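Local atomic coordinates of insulinase family protease (Yersinia pestis, PDB entry 3GO9), a protein that is predicted to belong to the insulinase (M16) family of zinc-dependent proteases, though its own peptidase activity is not established. Residues Tyr289-Leu294 with Leu424-Arg429; Leu299-Lys304 with Asp366-Gln371; Ala354-Gly359 with Gln434-Thr439; Asp374-Leu379 with Leu414-Leu419. All coordinates share one frame; numbering follows the deposited sequence. Where two conformers were deposited one is given.

Contact 1: Tyr289-Leu294 with Leu424-Arg429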
loop_
_atom_site.group_PDB
_atom_site.type_symbol
_atom_site.label_atom_id
_atom_site.label_comp_id
_atom_site.label_asym_id
_atom_site.label_seq_id
_atom_site.Cartn_x
_atom_site.Cartn_y
_atom_site.Cartn_z
ATOM N N TYR A 289 11.974 -10.799 10.164
ATOM C CA TYR A 289 10.711 -10.098 9.881
ATOM C C TYR A 289 9.543 -10.905 10.434
ATOM O O TYR A 289 8.661 -10.360 11.119
ATOM C CB TYR A 289 10.507 -9.795 8.363
ATOM C CG TYR A 289 9.113 -9.356 8.033
ATOM C CD1 TYR A 289 8.654 -8.100 8.419
ATOM C CD2 TYR A 289 8.186 -10.224 7.459
ATOM C CE1 TYR A 289 7.405 -7.695 8.201
ATOM C CE2 TYR A 289 6.916 -9.802 7.196
ATOM C CZ TYR A 289 6.504 -8.537 7.583
ATOM O OH TYR A 289 5.186 -8.160 7.338
ATOM N N TRP A 290 9.541 -12.212 10.174
ATOM C CA TRP A 290 8.402 -13.002 10.586
ATOM C C TRP A 290 8.293 -13.065 12.116
ATOM O O TRP A 290 7.170 -13.102 12.655
ATOM C CB TRP A 290 8.448 -14.411 10.019
ATOM C CG TRP A 290 7.968 -14.540 8.582
ATOM C CD1 TRP A 290 7.095 -13.711 7.925
ATOM C CD2 TRP A 290 8.252 -15.613 7.668
ATOM N NE1 TRP A 290 6.815 -14.216 6.661
ATOM C CE2 TRP A 290 7.518 -15.380 6.497
ATOM C CE3 TRP A 290 9.034 -16.743 7.738
ATOM C CZ2 TRP A 290 7.584 -16.271 5.385
ATOM C CZ3 TRP A 290 9.097 -17.607 6.659
ATOM C CH2 TRP A 290 8.394 -17.367 5.511
ATOM N N ARG A 291 9.433 -13.081 12.809
ATOM C CA ARG A 291 9.430 -13.098 14.276
ATOM C C ARG A 291 8.832 -11.799 14.789
ATOM O O ARG A 291 8.007 -11.798 15.746
ATOM C CB ARG A 291 10.815 -13.276 14.869
ATOM C CG ARG A 291 10.754 -13.554 16.362
ATOM C CD ARG A 291 12.086 -13.761 17.004
ATOM N NE ARG A 291 12.705 -15.021 16.579
ATOM C CZ ARG A 291 13.898 -15.455 17.017
ATOM N NH1 ARG A 291 14.611 -14.744 17.883
ATOM N NH2 ARG A 291 14.386 -16.599 16.564
ATOM N N SER A 292 9.233 -10.701 14.169
ATOM C CA SER A 292 8.758 -9.372 14.576
ATOM C C SER A 292 7.264 -9.235 14.302
ATOM O O SER A 292 6.492 -8.799 15.193
ATOM C CB SER A 292 9.521 -8.311 13.829
ATOM O OG SER A 292 10.829 -8.275 14.338
ATOM N N ASP A 293 6.839 -9.607 13.095
ATOM C CA ASP A 293 5.419 -9.573 12.694
ATOM C C ASP A 293 4.561 -10.423 13.634
ATOM O O ASP A 293 3.474 -10.013 14.040
ATOM C CB ASP A 293 5.328 -10.091 11.253
ATOM C CG ASP A 293 3.898 -10.365 10.761
ATOM O OD1 ASP A 293 3.133 -9.421 10.620
ATOM O OD2 ASP A 293 3.584 -11.546 10.411
ATOM N N LEU A 294 5.045 -11.622 13.973
ATOM C CA LEU A 294 4.250 -12.527 14.796
ATOM C C LEU A 294 4.109 -11.988 16.236
ATOM O O LEU A 294 3.052 -12.204 16.851
ATOM C CB LEU A 294 4.768 -13.951 14.750
ATOM C CG LEU A 294 3.942 -14.978 15.522
ATOM C CD1 LEU A 294 2.516 -15.055 15.026
ATOM C CD2 LEU A 294 4.628 -16.341 15.443
ATOM N N LEU A 424 8.781 -20.271 22.741
ATOM C CA LEU A 424 8.193 -19.242 23.613
ATOM C C LEU A 424 9.198 -18.185 23.969
ATOM O O LEU A 424 8.891 -17.013 23.964
ATOM C CB LEU A 424 7.756 -19.877 24.939
ATOM C CG LEU A 424 7.038 -18.964 25.918
ATOM C CD1 LEU A 424 5.768 -18.341 25.379
ATOM C CD2 LEU A 424 6.746 -19.825 27.177
ATOM N N ALA A 425 10.396 -18.606 24.376
ATOM C CA ALA A 425 11.424 -17.683 24.791
ATOM C C ALA A 425 11.749 -16.662 23.710
ATOM O O ALA A 425 11.998 -15.492 24.005
ATOM C CB ALA A 425 12.651 -18.425 25.158
ATOM N N GLU A 426 11.804 -17.138 22.469
ATOM C CA GLU A 426 12.143 -16.287 21.328
ATOM C C GLU A 426 11.033 -15.306 21.079
ATOM O O GLU A 426 11.289 -14.076 20.915
ATOM C CB GLU A 426 12.411 -17.123 20.085
ATOM C CG GLU A 426 13.693 -17.912 20.133
ATOM C CD GLU A 426 13.857 -18.943 19.001
ATOM O OE1 GLU A 426 12.875 -19.414 18.382
ATOM O OE2 GLU A 426 15.014 -19.333 18.762
ATOM N N LEU A 427 9.799 -15.812 21.038
ATOM C CA LEU A 427 8.670 -14.888 20.788
ATOM C C LEU A 427 8.560 -13.884 21.962
ATOM O O LEU A 427 8.341 -12.714 21.748
ATOM C CB LEU A 427 7.352 -15.627 20.589
ATOM C CG LEU A 427 6.211 -14.739 20.034
ATOM C CD1 LEU A 427 6.584 -14.107 18.700
ATOM C CD2 LEU A 427 4.904 -15.457 19.832
ATOM N N ASN A 428 8.696 -14.348 23.199
ATOM C CA ASN A 428 8.623 -13.410 24.338
ATOM C C ASN A 428 9.747 -12.370 24.370
ATOM O O ASN A 428 9.539 -11.214 24.774
ATOM C CB ASN A 428 8.547 -14.206 25.656
ATOM C CG ASN A 428 7.179 -14.745 25.913
ATOM O OD1 ASN A 428 6.245 -14.395 25.206
ATOM N ND2 ASN A 428 7.039 -15.629 26.929
ATOM N N ARG A 429 10.960 -12.752 23.982
ATOM C CA ARG A 429 12.037 -11.777 23.856
ATOM C C ARG A 429 11.713 -10.699 22.835
ATOM O O ARG A 429 11.983 -9.536 23.096
ATOM C CB ARG A 429 13.348 -12.451 23.493
ATOM C CG ARG A 429 14.511 -11.512 23.277
ATOM C CD ARG A 429 14.859 -10.736 24.533
ATOM N NE ARG A 429 15.265 -11.649 25.635
ATOM C CZ ARG A 429 15.587 -11.284 26.880
ATOM N NH1 ARG A 429 15.588 -10.014 27.275
ATOM N NH2 ARG A 429 15.952 -12.233 27.754
HETATM O O HOH W 1 13.426 -19.653 15.795
#

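Contact 2: Leu299-Lys304 with Asp366-Gln371. With ZN (zinc ion), chain D.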
loop_
_atom_site.group_PDB
_atom_site.type_symbol
_atom_site.label_atom_id
_atom_site.label_comp_id
_atom_site.label_asym_id
_atom_site.label_seq_id
_atom_site.Cartn_x
_atom_site.Cartn_y
_atom_site.Cartn_z
ATOM N N LEU A 299 0.458 -9.883 20.291
ATOM C CA LEU A 299 0.098 -8.883 21.256
ATOM C C LEU A 299 -1.300 -8.411 20.946
ATOM O O LEU A 299 -2.118 -8.274 21.869
ATOM C CB LEU A 299 1.118 -7.771 21.285
ATOM C CG LEU A 299 0.928 -6.352 20.825
ATOM C CD1 LEU A 299 -0.456 -5.803 20.990
ATOM C CD2 LEU A 299 1.905 -5.554 21.637
ATOM N N PHE A 300 -1.618 -8.223 19.668
ATOM C CA PHE A 300 -2.943 -7.711 19.370
ATOM C C PHE A 300 -3.989 -8.750 19.673
ATOM O O PHE A 300 -5.056 -8.481 20.267
ATOM C CB PHE A 300 -3.094 -7.247 17.946
ATOM C CG PHE A 300 -4.378 -6.550 17.736
ATOM C CD1 PHE A 300 -4.646 -5.365 18.436
ATOM C CD2 PHE A 300 -5.348 -7.090 16.925
ATOM C CE1 PHE A 300 -5.831 -4.722 18.285
ATOM C CE2 PHE A 300 -6.561 -6.413 16.762
ATOM C CZ PHE A 300 -6.776 -5.220 17.437
ATOM N N TRP A 301 -3.659 -9.968 19.300
ATOM C CA TRP A 301 -4.467 -11.117 19.572
ATOM C C TRP A 301 -4.782 -11.273 21.082
ATOM O O TRP A 301 -5.932 -11.472 21.459
ATOM C CB TRP A 301 -3.704 -12.315 19.042
ATOM C CG TRP A 301 -4.200 -13.584 19.428
ATOM C CD1 TRP A 301 -5.314 -14.201 18.961
ATOM C CD2 TRP A 301 -3.580 -14.501 20.354
ATOM N NE1 TRP A 301 -5.439 -15.436 19.545
ATOM C CE2 TRP A 301 -4.389 -15.645 20.401
ATOM C CE3 TRP A 301 -2.414 -14.457 21.143
ATOM C CZ2 TRP A 301 -4.095 -16.738 21.220
ATOM C CZ3 TRP A 301 -2.122 -15.540 21.949
ATOM C CH2 TRP A 301 -2.963 -16.670 21.983
ATOM N N HIS A 302 -3.754 -11.135 21.904
ATOM C CA HIS A 302 -3.886 -11.307 23.354
ATOM C C HIS A 302 -4.774 -10.223 23.944
ATOM O O HIS A 302 -5.648 -10.526 24.765
ATOM C CB HIS A 302 -2.548 -11.183 24.006
ATOM C CG HIS A 302 -2.600 -11.272 25.484
ATOM N ND1 HIS A 302 -2.633 -12.476 26.137
ATOM C CD2 HIS A 302 -2.598 -10.315 26.444
ATOM C CE1 HIS A 302 -2.701 -12.260 27.442
ATOM N NE2 HIS A 302 -2.691 -10.958 27.655
ATOM N N ILE A 303 -4.524 -8.978 23.556
ATOM C CA ILE A 303 -5.328 -7.840 24.066
ATOM C C ILE A 303 -6.776 -8.015 23.622
ATOM O O ILE A 303 -7.696 -7.827 24.429
ATOM C CB ILE A 303 -4.771 -6.456 23.701
ATOM C CG1 ILE A 303 -3.345 -6.248 24.247
ATOM C CG2 ILE A 303 -5.706 -5.326 24.229
ATOM C CD1 ILE A 303 -2.672 -5.031 23.671
ATOM N N LYS A 304 -7.009 -8.412 22.373
ATOM C CA LYS A 304 -8.367 -8.631 21.919
ATOM C C LYS A 304 -9.070 -9.674 22.733
ATOM O O LYS A 304 -10.248 -9.495 23.052
ATOM C CB LYS A 304 -8.392 -9.092 20.460
ATOM C CG LYS A 304 -8.139 -8.007 19.470
ATOM C CD LYS A 304 -8.866 -8.326 18.150
ATOM C CE LYS A 304 -8.588 -9.750 17.613
ATOM N NZ LYS A 304 -9.602 -10.755 18.102
ATOM N N ASP A 366 1.151 -21.943 22.553
ATOM C CA ASP A 366 0.746 -23.159 21.864
ATOM C C ASP A 366 -0.547 -22.956 21.062
ATOM O O ASP A 366 -0.648 -23.456 19.938
ATOM C CB ASP A 366 0.581 -24.303 22.893
ATOM C CG ASP A 366 1.912 -24.729 23.534
ATOM O OD1 ASP A 366 2.992 -24.280 23.121
ATOM O OD2 ASP A 366 1.901 -25.533 24.479
ATOM N N ALA A 367 -1.503 -22.194 21.623
ATOM C CA ALA A 367 -2.733 -21.811 20.925
ATOM C C ALA A 367 -2.445 -21.018 19.640
ATOM O O ALA A 367 -2.989 -21.316 18.541
ATOM C CB ALA A 367 -3.673 -20.975 21.867
ATOM N N LEU A 368 -1.581 -20.019 19.805
ATOM C CA LEU A 368 -1.157 -19.180 18.702
ATOM C C LEU A 368 -0.523 -20.020 17.604
ATOM O O LEU A 368 -0.885 -19.872 16.409
ATOM C CB LEU A 368 -0.212 -18.088 19.199
ATOM C CG LEU A 368 0.305 -17.083 18.149
ATOM C CD1 LEU A 368 -0.800 -16.251 17.536
ATOM C CD2 LEU A 368 1.371 -16.203 18.771
HETATM N N MSE A 369 0.401 -20.905 17.979
HETATM C CA MSE A 369 1.120 -21.655 16.974
HETATM C C MSE A 369 0.221 -22.678 16.263
HETATM O O MSE A 369 0.367 -22.888 15.075
HETATM C CB MSE A 369 2.396 -22.254 17.580
HETATM C CG MSE A 369 3.239 -21.173 18.308
HETATM SE SE MSE A 369 3.751 -19.742 17.082
HETATM C CE MSE A 369 5.055 -21.004 16.374
ATOM N N THR A 370 -0.733 -23.287 16.978
ATOM C CA THR A 370 -1.735 -24.139 16.304
ATOM C C THR A 370 -2.492 -23.334 15.220
ATOM O O THR A 370 -2.731 -23.810 14.085
ATOM C CB THR A 370 -2.713 -24.753 17.366
ATOM O OG1 THR A 370 -1.964 -25.606 18.232
ATOM C CG2 THR A 370 -3.834 -25.561 16.732
ATOM N N GLN A 371 -2.848 -22.105 15.576
ATOM C CA GLN A 371 -3.571 -21.220 14.693
ATOM C C GLN A 371 -2.710 -20.840 13.485
ATOM O O GLN A 371 -3.154 -20.861 12.328
ATOM C CB GLN A 371 -4.026 -19.983 15.477
ATOM C CG GLN A 371 -4.542 -18.760 14.674
ATOM C CD GLN A 371 -4.906 -17.559 15.596
ATOM O OE1 GLN A 371 -4.602 -16.390 15.281
ATOM N NE2 GLN A 371 -5.544 -17.855 16.740
HETATM ZN ZN ZN D . -2.911 -9.881 29.360
HETATM O O HOH W 2 -1.196 -9.832 30.362
#

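Contact 3: Ala354-Gly359 with Gln434-Thr439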
loop_
_atom_site.group_PDB
_atom_site.type_symbol
_atom_site.label_atom_id
_atom_site.label_comp_id
_atom_site.label_asym_id
_atom_site.label_seq_id
_atom_site.Cartn_x
_atom_site.Cartn_y
_atom_site.Cartn_z
ATOM N N ALA A 354 2.458 -5.814 31.098
ATOM C CA ALA A 354 2.522 -7.247 31.445
ATOM C C ALA A 354 3.183 -8.056 30.343
ATOM O O ALA A 354 4.035 -8.926 30.607
ATOM C CB ALA A 354 1.086 -7.797 31.765
ATOM N N LEU A 355 2.842 -7.773 29.092
ATOM C CA LEU A 355 3.439 -8.497 27.976
ATOM C C LEU A 355 4.934 -8.200 27.811
ATOM O O LEU A 355 5.723 -9.104 27.497
ATOM C CB LEU A 355 2.700 -8.216 26.665
ATOM C CG LEU A 355 1.284 -8.843 26.552
ATOM C CD1 LEU A 355 0.460 -8.114 25.443
ATOM C CD2 LEU A 355 1.312 -10.369 26.344
ATOM N N ARG A 356 5.299 -6.954 28.032
ATOM C CA ARG A 356 6.723 -6.562 28.053
ATOM C C ARG A 356 7.501 -7.366 29.092
ATOM O O ARG A 356 8.632 -7.812 28.835
ATOM C CB ARG A 356 6.873 -5.077 28.347
ATOM C CG ARG A 356 8.266 -4.572 28.098
ATOM C CD ARG A 356 8.375 -3.103 28.479
ATOM N NE ARG A 356 8.020 -2.892 29.883
ATOM C CZ ARG A 356 7.876 -1.699 30.455
ATOM N NH1 ARG A 356 8.114 -0.587 29.775
ATOM N NH2 ARG A 356 7.534 -1.623 31.741
ATOM N N ALA A 357 6.948 -7.489 30.283
ATOM C CA ALA A 357 7.665 -8.100 31.393
ATOM C C ALA A 357 7.696 -9.613 31.287
ATOM O O ALA A 357 8.771 -10.224 31.470
ATOM C CB ALA A 357 7.043 -7.679 32.720
ATOM N N ASN A 358 6.559 -10.202 30.926
ATOM C CA ASN A 358 6.353 -11.637 31.039
ATOM C C ASN A 358 5.937 -12.380 29.788
ATOM O O ASN A 358 6.041 -13.624 29.737
ATOM C CB ASN A 358 5.321 -11.866 32.138
ATOM C CG ASN A 358 5.819 -11.373 33.492
ATOM O OD1 ASN A 358 5.101 -10.697 34.242
ATOM N ND2 ASN A 358 7.068 -11.706 33.801
ATOM N N GLY A 359 5.459 -11.665 28.781
ATOM C CA GLY A 359 5.059 -12.264 27.550
ATOM C C GLY A 359 3.860 -13.158 27.638
ATOM O O GLY A 359 3.033 -13.057 28.573
ATOM N N GLN A 434 10.254 -5.184 21.380
ATOM C CA GLN A 434 9.311 -4.269 20.726
ATOM C C GLN A 434 8.677 -3.302 21.717
ATOM O O GLN A 434 8.588 -2.100 21.487
ATOM C CB GLN A 434 8.207 -5.043 20.030
ATOM C CG GLN A 434 8.653 -5.549 18.706
ATOM C CD GLN A 434 7.603 -6.367 18.015
ATOM O OE1 GLN A 434 6.437 -6.379 18.420
ATOM N NE2 GLN A 434 8.005 -7.059 16.957
ATOM N N LEU A 435 8.260 -3.828 22.843
ATOM C CA LEU A 435 7.542 -3.007 23.802
ATOM C C LEU A 435 8.474 -2.211 24.694
ATOM O O LEU A 435 7.993 -1.425 25.521
ATOM C CB LEU A 435 6.614 -3.848 24.641
ATOM C CG LEU A 435 5.463 -4.464 23.851
ATOM C CD1 LEU A 435 4.721 -5.406 24.761
ATOM C CD2 LEU A 435 4.538 -3.411 23.293
ATOM N N SER A 436 9.772 -2.417 24.542
ATOM C CA SER A 436 10.772 -1.624 25.275
ATOM C C SER A 436 11.165 -0.347 24.493
ATOM O O SER A 436 11.910 0.536 24.970
ATOM C CB SER A 436 11.960 -2.506 25.682
ATOM O OG SER A 436 11.529 -3.588 26.540
ATOM N N GLN A 437 10.636 -0.239 23.292
ATOM C CA GLN A 437 10.771 0.981 22.533
ATOM C C GLN A 437 9.535 1.834 22.859
ATOM O O GLN A 437 8.415 1.353 22.790
ATOM C CB GLN A 437 10.874 0.653 21.046
ATOM C CG GLN A 437 11.883 -0.507 20.665
ATOM C CD GLN A 437 13.171 -0.542 21.515
ATOM O OE1 GLN A 437 13.826 0.497 21.737
ATOM N NE2 GLN A 437 13.528 -1.745 22.007
ATOM N N ASP A 438 9.740 3.082 23.262
ATOM C CA ASP A 438 8.610 3.902 23.711
ATOM C C ASP A 438 7.618 4.040 22.551
ATOM O O ASP A 438 8.018 4.287 21.438
ATOM C CB ASP A 438 9.080 5.309 24.076
ATOM C CG ASP A 438 9.956 5.358 25.341
ATOM O OD1 ASP A 438 10.159 4.333 26.014
ATOM O OD2 ASP A 438 10.444 6.466 25.641
ATOM N N THR A 439 6.344 3.905 22.861
ATOM C CA THR A 439 5.313 4.264 21.903
ATOM C C THR A 439 5.230 5.787 21.776
ATOM O O THR A 439 5.786 6.564 22.587
ATOM C CB THR A 439 3.930 3.681 22.321
ATOM O OG1 THR A 439 3.100 3.618 21.161
ATOM C CG2 THR A 439 3.296 4.512 23.412
#

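Contact 4: Asp374-Leu379 with Leu414-Leu419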
loop_
_atom_site.group_PDB
_atom_site.type_symbol
_atom_site.label_atom_id
_atom_site.label_comp_id
_atom_site.label_asym_id
_atom_site.label_seq_id
_atom_site.Cartn_x
_atom_site.Cartn_y
_atom_site.Cartn_z
ATOM N N ASP A 374 -2.387 -23.776 11.267
ATOM C CA ASP A 374 -3.644 -23.959 10.529
ATOM C C ASP A 374 -3.701 -23.068 9.289
ATOM O O ASP A 374 -3.970 -23.526 8.183
ATOM C CB ASP A 374 -4.850 -23.661 11.429
ATOM C CG ASP A 374 -6.181 -23.996 10.737
ATOM O OD1 ASP A 374 -6.344 -25.170 10.336
ATOM O OD2 ASP A 374 -7.027 -23.095 10.594
ATOM N N GLN A 375 -3.411 -21.796 9.484
ATOM C CA GLN A 375 -3.387 -20.842 8.382
ATOM C C GLN A 375 -2.426 -21.234 7.289
ATOM O O GLN A 375 -2.760 -21.155 6.129
ATOM C CB GLN A 375 -3.047 -19.476 8.889
ATOM C CG GLN A 375 -4.017 -18.984 9.961
ATOM C CD GLN A 375 -3.505 -17.737 10.658
ATOM O OE1 GLN A 375 -2.575 -17.078 10.181
ATOM N NE2 GLN A 375 -4.123 -17.399 11.783
ATOM N N LEU A 376 -1.236 -21.722 7.645
ATOM C CA LEU A 376 -0.307 -22.193 6.640
ATOM C C LEU A 376 -0.836 -23.410 5.902
ATOM O O LEU A 376 -0.624 -23.555 4.707
ATOM C CB LEU A 376 1.056 -22.502 7.274
ATOM C CG LEU A 376 2.145 -22.990 6.328
ATOM C CD1 LEU A 376 2.450 -21.976 5.246
ATOM C CD2 LEU A 376 3.395 -23.316 7.155
ATOM N N SER A 377 -1.557 -24.282 6.599
ATOM C CA SER A 377 -2.060 -25.500 5.951
ATOM C C SER A 377 -3.086 -25.104 4.873
ATOM O O SER A 377 -3.278 -25.841 3.897
ATOM C CB SER A 377 -2.649 -26.474 6.981
ATOM O OG SER A 377 -3.931 -26.055 7.468
ATOM N N LYS A 378 -3.677 -23.931 5.054
ATOM C CA LYS A 378 -4.734 -23.387 4.175
ATOM C C LYS A 378 -4.167 -22.526 3.022
ATOM O O LYS A 378 -4.937 -22.039 2.189
ATOM C CB LYS A 378 -5.733 -22.545 4.995
ATOM C CG LYS A 378 -6.451 -23.278 6.174
ATOM C CD LYS A 378 -7.404 -24.390 5.775
ATOM C CE LYS A 378 -8.100 -25.076 7.028
ATOM N NZ LYS A 378 -8.677 -24.084 8.038
ATOM N N LEU A 379 -2.843 -22.337 2.971
ATOM C CA LEU A 379 -2.182 -21.500 1.955
ATOM C C LEU A 379 -2.741 -21.634 0.535
ATOM O O LEU A 379 -3.103 -20.631 -0.111
ATOM C CB LEU A 379 -0.667 -21.804 1.917
ATOM C CG LEU A 379 0.175 -20.929 0.986
ATOM C CD1 LEU A 379 0.100 -19.481 1.458
ATOM C CD2 LEU A 379 1.628 -21.418 0.913
ATOM N N LEU A 414 9.748 -22.440 3.936
ATOM C CA LEU A 414 10.389 -21.520 4.878
ATOM C C LEU A 414 9.481 -21.151 6.055
ATOM O O LEU A 414 9.943 -21.071 7.206
ATOM C CB LEU A 414 10.894 -20.286 4.136
ATOM C CG LEU A 414 12.035 -20.540 3.139
ATOM C CD1 LEU A 414 12.469 -19.177 2.447
ATOM C CD2 LEU A 414 13.271 -21.130 3.762
ATOM N N ARG A 415 8.189 -20.930 5.796
ATOM C CA ARG A 415 7.227 -20.561 6.842
ATOM C C ARG A 415 7.030 -21.746 7.800
ATOM O O ARG A 415 6.995 -21.563 9.028
ATOM C CB ARG A 415 5.868 -20.186 6.218
ATOM C CG ARG A 415 4.807 -19.721 7.253
ATOM C CD ARG A 415 5.110 -18.410 7.785
ATOM N NE ARG A 415 4.065 -17.996 8.699
ATOM C CZ ARG A 415 4.086 -16.884 9.422
ATOM N NH1 ARG A 415 5.108 -16.040 9.393
ATOM N NH2 ARG A 415 3.048 -16.615 10.188
ATOM N N GLN A 416 6.909 -22.963 7.254
ATOM C CA GLN A 416 6.849 -24.150 8.128
ATOM C C GLN A 416 8.073 -24.218 9.039
ATOM O O GLN A 416 7.980 -24.546 10.217
ATOM C CB GLN A 416 6.709 -25.483 7.381
ATOM C CG GLN A 416 6.371 -26.667 8.302
ATOM C CD GLN A 416 5.056 -26.432 9.113
ATOM O OE1 GLN A 416 3.957 -26.528 8.560
ATOM N NE2 GLN A 416 5.183 -26.080 10.395
ATOM N N ALA A 417 9.250 -24.000 8.497
ATOM C CA ALA A 417 10.445 -24.115 9.309
ATOM C C ALA A 417 10.477 -23.028 10.369
ATOM O O ALA A 417 10.889 -23.295 11.522
ATOM C CB ALA A 417 11.692 -24.074 8.437
ATOM N N PHE A 418 10.047 -21.809 10.016
ATOM C CA PHE A 418 9.915 -20.728 10.998
ATOM C C PHE A 418 8.962 -21.153 12.164
ATOM O O PHE A 418 9.315 -21.050 13.347
ATOM C CB PHE A 418 9.431 -19.472 10.288
ATOM C CG PHE A 418 8.991 -18.403 11.203
ATOM C CD1 PHE A 418 9.918 -17.712 11.958
ATOM C CD2 PHE A 418 7.657 -18.142 11.376
ATOM C CE1 PHE A 418 9.494 -16.775 12.823
ATOM C CE2 PHE A 418 7.251 -17.231 12.291
ATOM C CZ PHE A 418 8.183 -16.574 13.010
ATOM N N LEU A 419 7.761 -21.597 11.815
ATOM C CA LEU A 419 6.769 -21.924 12.845
ATOM C C LEU A 419 7.276 -23.099 13.694
ATOM O O LEU A 419 7.125 -23.079 14.905
ATOM C CB LEU A 419 5.398 -22.235 12.241
ATOM C CG LEU A 419 4.716 -21.089 11.488
ATOM C CD1 LEU A 419 3.356 -21.533 10.868
ATOM C CD2 LEU A 419 4.502 -19.938 12.508
#

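Contact 1: Tyr289-Leu294 with Leu424-Arg429
Arg291 and Leu294 on helix 283-309 meet Glu426 and Leu427 at the start of helix 424-435, in a steep crossing within the helical layer on the sheet containing strands 267-276 and 440-446, consistent with the second M16-type half. The axes of the two short segments pass 9.7 Å apart, crossing at -73°. The tight part is apolar. Leu427 holds CG anti to its backbone N (chi1 -168°), which swings CD1 across to 4.2 Å from Leu294 CG and 4.0 Å from the carbonyl O of Arg291. Leu368 of helix 362-377 packs on the same leucine, burying this part. The other part is polar and looser, with Arg291 deposited in two conformers. In the one described, Glu426 CB sits over the centre of the guanidinium, 3.8 Å from Arg291 CZ, and the carboxylate continues the stack with its plane tilted 26°. Arg291 NH2 lies 3.6 Å from Glu426 OE2, but that oxygen is well out of the guanidinium plane, so the salt bridge rests on charge alone. Glu426 OE1 accepts from Thr423 N. A water donates to Glu426 OE1 at 2.7 Å and accepts a weak bond from Arg291 NH2 at 3.3 Å.

Contact 2: Leu299-Lys304 with Asp366-Gln371
Two nitrogens that both carry hydrogens, Trp301 NE1 and Gln371 NE2, approach to 3.7 Å without bonding. The extended glutamine chain and the indole run antiparallel alongside each other, the amide plane turned 81° from the ring plane. Trp301 is the one residue of its segment to touch the other helix. The axes of the two segments are far apart, 11.9 Å, with 117° between their directions, and the indole, its CG anti to the backbone N (chi1 169°), fills the distance. Leu368 lies over one ring face, its CB 4.2 Å from Trp301 CH2, while Ala367 CB meets Trp301 CZ2 obliquely at 4.3 Å. Through CD2, Leu368 also packs on Leu427 and Leu294. The next residue, His302, turns to helix 341-358 instead, where its NE2 binds zinc at 2.0 Å together with Glu351 and a water. The arrangement is thus a helix-helix crossing filled by one indole, beside a zinc site, in the region matching the M16 inactive domain.

Contact 3: Ala354-Gly359 with Gln434-Thr439
Arg356 passes its methylenes at a slant over Leu435: its CG is 3.9 Å from Leu435 CB, and its CD comes to 3.4 Å from the carbonyl O of Leu435. Ser436 OG touches the same methylenes, 3.7 Å from Arg356 CD. Beside this, Leu435 CD1 reaches back over the other helix, to 3.7 Å from the backbone N of Arg356 and 4.0 Å from Leu355 CB. Holding CG anti to N (chi1 -168°) brings the arginine's CG and CD over Leu435, and the bend at chi3 (58°) turns the guanidinium onward. Leu435 O lies at the guanidinium edge, near its plane, yet does not take a hydrogen bond from it; NH2 donates to Met465 O instead, while Ser436 OG has its polar partner in Lys432 O, one turn back.

Two helix ends meet here. Helix 341-358 stops at Gly359, whose phi of 67° takes the chain out of helical geometry, while helix 424-435 runs out into the link that carries the chain to strand 440-446, probably in the second M16-type half. Lys432 NZ bonds the carbonyls of Arg356 and Ala357, tying one helix to the end of the other. Farther out, Leu435 rests on Leu299, Leu355 on zinc-binding His302, and Thr439 OG1 is hydrogen-bonded to Met272 O of strand 267-276.

Contact 4: Asp374-Leu379 with Leu414-Leu419
The backbones of Leu376 and Gln416 come closest, with 7.6 Å between their CA atoms, where the last turn of helix 362-377 meets helix 408-421 in the all-helical part of the chain between strands 327-336 and 440-446. It is a buried helix-helix contact made by one leucine wedged against three residues. Leu376 extends with CG anti to its backbone N (chi1 -179°), sending both methyls across. CD1 takes the aliphatic stem of the arginine, 3.8 Å from Arg415 CG. CD2 comes to 3.5 Å from the backbone N of Gln416, and also meets Leu419 CD1 at 4.1 Å. Gln416 bends at chi2 (57°), which brings its OE1 round to 3.6 Å from Leu376 CD2, while its NE2 is bonded to Asn373 OD1 and Ser420 OG. Leu419 CD2 covers the rim of one face of the Arg415 guanidinium, which also makes a cation-pi contact with Trp290. Away from this packing, the end of helix 362-377 carries two side-chain links back to Asp374. Lys378 NZ pairs with Asp374 OD2 at 3.2 Å, on the syn side. Ser377 OG donates to the carbonyl O of Asp374 at 2.6 Å, on a lone pair.

How the contacts relate
All four contacts belong to one helical layer. Helix 283-309 serves contacts 1 and 2, helix 424-435 contacts 1 and 3, and helix 362-377 contacts 2 and 4. Contact 4 is the buried one; the other three are partly buried, with polar or charged groups at their margins: a stacked ion pair in contact 1, an amide beside an indole in contact 2, an arginine reaching past a carbonyl in contact 3. The apolar sides merge: Leu427 CD2 of contact 1 lies 3.8 Å from Leu368 CD2 of contact 2, and Leu299 CD2 of contact 2 lies 3.8 Å from Leu435 CD2 of contact 3. Contacts 3 and 4 do not touch, their centres about 26 Å apart.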